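Local coordinates for protein endo-1,4-b-d-mannanase (PDB 1QNR) that hydrolyses internal beta-1,4-mannosidic linkages in mannans, as a glycoside hydrolase family 5 catalytic domain from the fungus Trichoderma reesei, at residues A[239-243]-A[257-261]; A[274-278]-A[290-294]. One frame throughout, in Å; residues are numbered along the deposited sequence.

Overall arrangement
Interactions 1 and 2 are successive strand-helix pairs of the family 5 TIM barrel, their centres about 8 Å apart. Strands 238-242 and 272-277 are parallel neighbours in the sheet, and helices 253-267 and 283-295 pack outside them. On the outer side the two layers merge where Phe240 CE2 meets Phe274 CD1 at 3.4 Å. On the inner side probable hydrogen bonds join the strands: His241 NE2 lies 2.7 Å from Glu275 OE1, and Tyr243 OH lies 2.7 Å from Glu276 OE1. Mannose units of a bound glycan lie near this inner, polar end: a beta-D-mannopyranose touches Tyr243, and one lies about 6 Å from the side chain of His241, measured between nearest atoms.

Interaction 1. Residues A[239-243]-A[257-261]; sequences TFHLY and WIQTH
Phe240 and His261 form an offset stack, their ring centroids 4.9 Å apart and their planes inclined by 27°. The nearest approach comes from the methylene of the histidine: His261 CB sits over one phenyl face, displaced toward the rim, 3.5 Å from Phe240 CD1. Its distance of 3.8 Å from the centroid of the Phe240 ring, over the face, makes this a CH-pi contact. The reciprocal contact is looser, with Phe240 CB off-centre and 4.2 Å from the imidazole centroid of His261. Farther round the phenyl ring, CD2 meets the indole of Trp257 obliquely, while Phe240 CE2 comes within 3.9 Å of Ile258 CA. Replacing Phe240 by an alanine here would remove the whole ring and would probably open a gap between Trp257, Ile258 and His261, leaving the imidazole without its stacking partner.

Trp257 supplies the polar link between the segments. With its CG opposite the backbone N (chi1 -176°), the indole extends to the strand, and Trp257 NE1 donates to His241 O at 2.8 Å. The bond is bent, 140° at the hydrogen, and the oxygen is tilted out of the indole plane. Beside it, Leu242 CD1 packs 3.8 Å from Trp257 CD1.

His261 is held by its own helix: His261 ND1 donates to Trp257 O at 2.7 Å, close to the imidazole plane; the same oxygen takes the backbone N-H of His261 from its other face. The outer partner is Gly206 O, bonded to NE2, and two carbonyl partners may favour a protonated imidazole.

In the barrel, strand 239-242 runs nearly antiparallel to the helical segment, as expected within a beta-alpha unit. Backbone bonds from Phe240 to Val273 and Glu275 join it to strand 272-277, while Ile258 reaches Trp290 and Thr293 on helix 283-295.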
ATOM      1  N   THR A 239       7.674  -4.782   2.625  1.00  8.39           N
ATOM      2  CA  THR A 239       7.146  -3.435   2.897  1.00  7.56           C
ATOM      3  C   THR A 239       7.306  -3.116   4.377  1.00  6.74           C
ATOM      4  O   THR A 239       7.181  -3.996   5.264  1.00  7.89           O
ATOM      5  CB  THR A 239       5.601  -3.337   2.577  1.00  8.11           C
ATOM      6  OG1 THR A 239       4.881  -4.428   3.204  1.00 10.96           O
ATOM      7  CG2 THR A 239       5.388  -3.408   1.043  1.00  9.58           C
ATOM      8  N   PHE A 240       7.529  -1.821   4.684  1.00  7.41           N
ATOM      9  CA  PHE A 240       7.459  -1.396   6.102  1.00  7.21           C
ATOM     10  C   PHE A 240       6.978   0.062   6.172  1.00  8.72           C
ATOM     11  O   PHE A 240       7.104   0.805   5.179  1.00  8.65           O
ATOM     12  CB  PHE A 240       8.748  -1.557   6.909  1.00  8.65           C
ATOM     13  CG  PHE A 240       9.916  -0.746   6.393  1.00  8.53           C
ATOM     14  CD1 PHE A 240      10.732  -1.219   5.394  1.00 10.12           C
ATOM     15  CD2 PHE A 240      10.175   0.509   6.933  1.00  8.85           C
ATOM     16  CE1 PHE A 240      11.857  -0.515   4.896  1.00 10.38           C
ATOM     17  CE2 PHE A 240      11.299   1.281   6.442  1.00  9.25           C
ATOM     18  CZ  PHE A 240      12.122   0.728   5.422  1.00 10.57           C
ATOM     19  N   HIS A 241       6.308   0.430   7.275  1.00  7.71           N
ATOM     20  CA  HIS A 241       5.725   1.769   7.475  1.00  7.40           C
ATOM     21  C   HIS A 241       6.376   2.437   8.732  1.00  8.95           C
ATOM     22  O   HIS A 241       7.128   1.744   9.372  1.00 10.93           O
ATOM     23  CB  HIS A 241       4.185   1.645   7.705  1.00  7.64           C
ATOM     24  CG  HIS A 241       3.421   1.003   6.542  1.00  7.24           C
ATOM     25  ND1 HIS A 241       2.053   0.768   6.592  1.00  9.62           N
ATOM     26  CD2 HIS A 241       3.782   0.490   5.336  1.00  8.63           C
ATOM     27  CE1 HIS A 241       1.611   0.248   5.468  1.00 10.76           C
ATOM     28  NE2 HIS A 241       2.669   0.013   4.677  1.00  9.78           N
ATOM     29  N   LEU A 242       6.109   3.748   8.931  1.00  8.55           N
ATOM     30  CA  LEU A 242       6.842   4.378  10.064  1.00  8.41           C
ATOM     31  C   LEU A 242       5.998   5.575  10.582  1.00  9.60           C
ATOM     32  O   LEU A 242       5.803   6.599   9.905  1.00  9.38           O
ATOM     33  CB  LEU A 242       8.195   4.909   9.640  1.00 10.00           C
ATOM     34  CG  LEU A 242       9.004   5.796  10.627  1.00 10.08           C
ATOM     35  CD1 LEU A 242       9.303   4.999  11.928  1.00 11.69           C
ATOM     36  CD2 LEU A 242      10.332   6.248   9.973  1.00 13.98           C
ATOM     37  N   TYR A 243       5.577   5.452  11.864  1.00 12.53           N
ATOM     38  CA  TYR A 243       4.780   6.509  12.514  1.00 12.62           C
ATOM     39  C   TYR A 243       5.134   6.656  13.997  1.00 11.08           C
ATOM     40  O   TYR A 243       4.440   6.150  14.877  1.00 12.59           O
ATOM     41  CB  TYR A 243       3.274   6.186  12.397  1.00 11.59           C
ATOM     42  CG  TYR A 243       2.715   6.268  10.941  1.00 10.53           C
ATOM     43  CD1 TYR A 243       2.447   7.492  10.373  1.00 10.51           C
ATOM     44  CD2 TYR A 243       2.524   5.096  10.240  1.00 11.16           C
ATOM     45  CE1 TYR A 243       1.958   7.549   9.058  1.00  9.81           C
ATOM     46  CE2 TYR A 243       2.087   5.119   8.909  1.00 10.67           C
ATOM     47  CZ  TYR A 243       1.768   6.335   8.368  1.00  7.81           C
ATOM     48  OH  TYR A 243       1.206   6.447   7.084  1.00  9.37           O
ATOM     49  N   TRP A 257      15.128   2.217  12.325  1.00 10.35           N
ATOM     50  CA  TRP A 257      14.031   1.397  11.785  1.00  9.38           C
ATOM     51  C   TRP A 257      14.200   1.128  10.271  1.00  9.31           C
ATOM     52  O   TRP A 257      14.026  -0.034   9.824  1.00  9.58           O
ATOM     53  CB  TRP A 257      12.700   2.113  12.062  1.00 10.45           C
ATOM     54  CG  TRP A 257      11.446   1.385  11.669  1.00  9.99           C
ATOM     55  CD1 TRP A 257      10.615   1.683  10.611  1.00 10.10           C
ATOM     56  CD2 TRP A 257      10.811   0.282  12.346  1.00  8.94           C
ATOM     57  NE1 TRP A 257       9.536   0.815  10.547  1.00  9.83           N
ATOM     58  CE2 TRP A 257       9.639  -0.039  11.647  1.00  8.69           C
ATOM     59  CE3 TRP A 257      11.126  -0.468  13.501  1.00  9.73           C
ATOM     60  CZ2 TRP A 257       8.747  -1.035  12.067  1.00 10.05           C
ATOM     61  CZ3 TRP A 257      10.274  -1.489  13.899  1.00  9.57           C
ATOM     62  CH2 TRP A 257       9.097  -1.759  13.189  1.00  9.10           C
ATOM     63  N   ILE A 258      14.560   2.170   9.502  1.00 10.28           N
ATOM     64  CA  ILE A 258      14.829   1.934   8.066  1.00 10.16           C
ATOM     65  C   ILE A 258      16.020   0.997   7.900  1.00 11.14           C
ATOM     66  O   ILE A 258      15.985   0.074   7.067  1.00 11.40           O
ATOM     67  CB  ILE A 258      15.125   3.326   7.404  1.00 10.45           C
ATOM     68  CG1 ILE A 258      13.856   4.214   7.440  1.00 10.54           C
ATOM     69  CG2 ILE A 258      15.620   3.113   5.972  1.00 10.93           C
ATOM     70  CD1 ILE A 258      14.221   5.710   7.222  1.00 12.26           C
ATOM     71  N   GLN A 259      17.153   1.272   8.618  1.00 10.85           N
ATOM     72  CA  GLN A 259      18.362   0.459   8.426  1.00 11.09           C
ATOM     73  C   GLN A 259      18.120  -1.033   8.770  1.00 10.42           C
ATOM     74  O   GLN A 259      18.611  -1.901   8.030  1.00 11.14           O
ATOM     75  CB  GLN A 259      19.501   1.016   9.325  1.00 13.29           C
ATOM     76  CG  GLN A 259      19.937   2.414   8.869  1.00 14.60           C
ATOM     77  CD  GLN A 259      20.876   3.103   9.861  1.00 19.87           C
ATOM     78  OE1 GLN A 259      20.787   2.927  11.059  1.00 21.66           O
ATOM     79  NE2 GLN A 259      21.766   3.894   9.253  1.00 23.67           N
ATOM     80  N   THR A 260      17.434  -1.339   9.885  1.00 10.58           N
ATOM     81  CA  THR A 260      17.227  -2.750  10.230  1.00 10.39           C
ATOM     82  C   THR A 260      16.334  -3.474   9.224  1.00 11.26           C
ATOM     83  O   THR A 260      16.573  -4.653   8.904  1.00 11.53           O
ATOM     84  CB  THR A 260      16.641  -2.946  11.633  1.00 10.51           C
ATOM     85  OG1 THR A 260      15.447  -2.165  11.807  1.00 12.13           O
ATOM     86  CG2 THR A 260      17.633  -2.504  12.745  1.00 12.92           C
ATOM     87  N   HIS A 261      15.300  -2.798   8.709  1.00 10.77           N
ATOM     88  CA  HIS A 261      14.422  -3.452   7.722  1.00  9.14           C
ATOM     89  C   HIS A 261      15.159  -3.638   6.375  1.00  9.40           C
ATOM     90  O   HIS A 261      15.028  -4.721   5.789  1.00 10.72           O
ATOM     91  CB  HIS A 261      13.118  -2.635   7.571  1.00  9.25           C
ATOM     92  CG  HIS A 261      12.205  -2.886   8.722  1.00  8.29           C
ATOM     93  ND1 HIS A 261      12.359  -2.194   9.934  1.00 10.66           N
ATOM     94  CD2 HIS A 261      11.177  -3.763   8.921  1.00  8.43           C
ATOM     95  CE1 HIS A 261      11.438  -2.680  10.799  1.00  8.97           C
ATOM     96  NE2 HIS A 261      10.700  -3.604  10.230  1.00  8.84           N
TER

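Interaction 2. Residues A[274-278]-A[290-294]; sequences FEEYG and WQTTS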
ATOM      1  N   PHE A 274       9.899   1.336   1.475  1.00  8.67           N
ATOM      2  CA  PHE A 274       9.541   2.164   2.648  1.00  7.16           C
ATOM      3  C   PHE A 274       8.170   2.792   2.277  1.00  7.27           C
ATOM      4  O   PHE A 274       8.137   3.864   1.630  1.00  8.44           O
ATOM      5  CB  PHE A 274      10.656   3.173   2.871  1.00  7.17           C
ATOM      6  CG  PHE A 274      10.587   4.183   3.972  1.00  7.85           C
ATOM      7  CD1 PHE A 274       9.749   3.957   5.072  1.00  8.46           C
ATOM      8  CD2 PHE A 274      11.374   5.338   3.949  1.00  9.02           C
ATOM      9  CE1 PHE A 274       9.765   4.901   6.120  1.00 10.57           C
ATOM     10  CE2 PHE A 274      11.370   6.295   4.967  1.00 10.14           C
ATOM     11  CZ  PHE A 274      10.565   6.040   6.072  1.00 10.32           C
ATOM     12  N   GLU A 275       7.085   2.071   2.545  1.00  7.23           N
ATOM     13  CA  GLU A 275       5.796   2.268   1.847  1.00  6.49           C
ATOM     14  C   GLU A 275       4.863   3.313   2.440  1.00  7.02           C
ATOM     15  O   GLU A 275       3.981   3.790   1.704  1.00  6.69           O
ATOM     16  CB  GLU A 275       5.095   0.881   1.812  1.00  9.12           C
ATOM     17  CG  GLU A 275       3.744   0.854   1.073  1.00  9.58           C
ATOM     18  CD  GLU A 275       3.109  -0.536   1.082  1.00  8.24           C
ATOM     19  OE1 GLU A 275       2.793  -1.069   2.166  1.00  9.70           O
ATOM     20  OE2 GLU A 275       2.850  -1.029  -0.084  1.00  8.55           O
ATOM     21  N   GLU A 276       5.030   3.664   3.726  1.00  6.36           N
ATOM     22  CA  GLU A 276       4.299   4.777   4.328  1.00  7.74           C
ATOM     23  C   GLU A 276       5.162   5.439   5.386  1.00  7.62           C
ATOM     24  O   GLU A 276       5.848   4.679   6.120  1.00  8.53           O
ATOM     25  CB  GLU A 276       2.997   4.372   5.050  1.00  8.56           C
ATOM     26  CG  GLU A 276       1.872   3.725   4.222  1.00  8.09           C
ATOM     27  CD  GLU A 276       0.654   3.460   5.037  1.00  9.51           C
ATOM     28  OE1 GLU A 276       0.537   3.972   6.204  1.00  9.33           O
ATOM     29  OE2 GLU A 276      -0.272   2.708   4.629  1.00 11.23           O
ATOM     30  N   TYR A 277       5.083   6.749   5.564  1.00  8.31           N
ATOM     31  CA  TYR A 277       5.756   7.398   6.715  1.00  8.21           C
ATOM     32  C   TYR A 277       5.186   8.811   6.889  1.00  8.63           C
ATOM     33  O   TYR A 277       4.761   9.449   5.918  1.00  8.59           O
ATOM     34  CB  TYR A 277       7.280   7.458   6.539  1.00  7.82           C
ATOM     35  CG  TYR A 277       7.783   8.118   5.282  1.00  7.58           C
ATOM     36  CD1 TYR A 277       8.044   9.497   5.156  1.00  8.00           C
ATOM     37  CD2 TYR A 277       8.070   7.362   4.117  1.00  8.66           C
ATOM     38  CE1 TYR A 277       8.539  10.068   4.003  1.00  9.54           C
ATOM     39  CE2 TYR A 277       8.562   7.923   2.958  1.00  8.99           C
ATOM     40  CZ  TYR A 277       8.796   9.291   2.865  1.00  8.50           C
ATOM     41  OH  TYR A 277       9.282   9.883   1.696  1.00  9.50           O
ATOM     42  N   GLY A 278       5.266   9.311   8.128  1.00  8.96           N
ATOM     43  CA  GLY A 278       4.881  10.724   8.345  1.00 10.13           C
ATOM     44  C   GLY A 278       5.292  11.132   9.758  1.00  9.86           C
ATOM     45  O   GLY A 278       5.338  10.291  10.681  1.00 10.96           O
ATOM     46  N   TRP A 290      14.945  10.911   7.081  1.00 11.26           N
ATOM     47  CA  TRP A 290      14.485   9.556   6.722  1.00 10.94           C
ATOM     48  C   TRP A 290      14.623   9.233   5.219  1.00  9.82           C
ATOM     49  O   TRP A 290      15.039   8.149   4.844  1.00 11.05           O
ATOM     50  CB  TRP A 290      13.026   9.346   7.138  1.00 10.10           C
ATOM     51  CG  TRP A 290      12.661   9.538   8.584  1.00  9.43           C
ATOM     52  CD1 TRP A 290      13.501   9.528   9.713  1.00 11.17           C
ATOM     53  CD2 TRP A 290      11.364   9.732   9.105  1.00  9.37           C
ATOM     54  NE1 TRP A 290      12.794   9.751  10.846  1.00 10.88           N
ATOM     55  CE2 TRP A 290      11.436   9.855  10.524  1.00 10.37           C
ATOM     56  CE3 TRP A 290      10.053   9.765   8.530  1.00  9.54           C
ATOM     57  CZ2 TRP A 290      10.334  10.073  11.338  1.00 11.43           C
ATOM     58  CZ3 TRP A 290       8.949   9.950   9.330  1.00  9.84           C
ATOM     59  CH2 TRP A 290       9.074  10.082  10.745  1.00 11.10           C
ATOM     60  N   GLN A 291      14.285  10.246   4.409  1.00  9.77           N
ATOM     61  CA  GLN A 291      14.390  10.069   2.938  1.00 10.56           C
ATOM     62  C   GLN A 291      15.871   9.914   2.593  1.00 10.81           C
ATOM     63  O   GLN A 291      16.162   9.025   1.775  1.00 11.37           O
ATOM     64  CB  GLN A 291      13.834  11.353   2.263  1.00 10.51           C
ATOM     65  CG  GLN A 291      12.335  11.522   2.502  1.00 11.43           C
ATOM     66  CD  GLN A 291      11.780  12.703   1.709  1.00 12.10           C
ATOM     67  OE1 GLN A 291      12.483  13.764   1.583  1.00 13.65           O
ATOM     68  NE2 GLN A 291      10.545  12.547   1.251  1.00 10.36           N
ATOM     69  N   THR A 292      16.786  10.679   3.240  1.00 11.88           N
ATOM     70  CA  THR A 292      18.205  10.459   2.918  1.00 12.80           C
ATOM     71  C   THR A 292      18.700   9.104   3.391  1.00 12.12           C
ATOM     72  O   THR A 292      19.465   8.416   2.650  1.00 12.58           O
ATOM     73  CB  THR A 292      19.032  11.580   3.615  1.00 13.41           C
ATOM     74  OG1 THR A 292      18.683  12.820   2.972  1.00 14.85           O
ATOM     75  CG2 THR A 292      20.540  11.328   3.477  1.00 15.77           C
ATOM     76  N   THR A 293      18.306   8.642   4.571  1.00 11.50           N
ATOM     77  CA  THR A 293      18.685   7.298   5.013  1.00 10.64           C
ATOM     78  C   THR A 293      18.218   6.240   4.022  1.00  9.92           C
ATOM     79  O   THR A 293      18.976   5.326   3.631  1.00 11.42           O
ATOM     80  CB  THR A 293      18.180   7.071   6.446  1.00 11.85           C
ATOM     81  OG1 THR A 293      18.751   8.038   7.362  1.00 13.11           O
ATOM     82  CG2 THR A 293      18.454   5.663   6.966  1.00 12.75           C
ATOM     83  N   SER A 294      16.937   6.310   3.606  1.00  9.98           N
ATOM     84  CA  SER A 294      16.402   5.280   2.680  1.00 11.02           C
ATOM     85  C   SER A 294      17.139   5.295   1.363  1.00 10.95           C
ATOM     86  O   SER A 294      17.600   4.228   0.890  1.00 12.73           O
ATOM     87  CB  SER A 294      14.879   5.590   2.512  1.00 11.59           C
ATOM     88  OG  SER A 294      14.302   4.531   1.718  1.00 12.37           O
TER
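Trp290 presents the rim of its indole to the strand: Tyr277 CD1 and Gly278 O both lie at that edge, close to the ring plane. Trp290 CE3 is 3.9 Å from Tyr277 CD1, and Trp290 CH2 is 3.7 Å from Gly278 O. The phenyl ring of Phe274 has Tyr277 CD2 centred over one face, 3.4 Å above its plane, while at its edge Phe274 CE2 meets Trp290 CB at 4.1 Å. Gln291 NE2 lies at the edge of the Tyr277 ring, near its plane. With CG between the backbone N and the carbonyl carbon (chi1 55°), the Tyr277 ring lies against Phe274.

Strand 274-277 and helix 290-294 belong to a beta-alpha-beta unit of the TIM barrel that continues into strand 300-309. Their directions are nearly antiparallel and their axes 11.4 Å apart at closest, a separation bridged by large side chains.

The polar link is Gln291 NE2 to Tyr277 OH, 3.0 Å long and almost straight at 175°. The hydroxyl lies in the plane of the Gln291 amide, while the phenol ring stands at 82° to that plane. The hydroxyl's strongest partner is Asp303 OD1, on strand 300-309, with Gln291 NE2 the one across this contact, so the phenol is gripped from the helix and from the next strand. Trp290 NE1 bonds to Tyr251 O. At the other end of the contact Ser294 OG passes 3.8 Å from Phe274 CD2 and is hydrogen-bonded to Tyr20 OH.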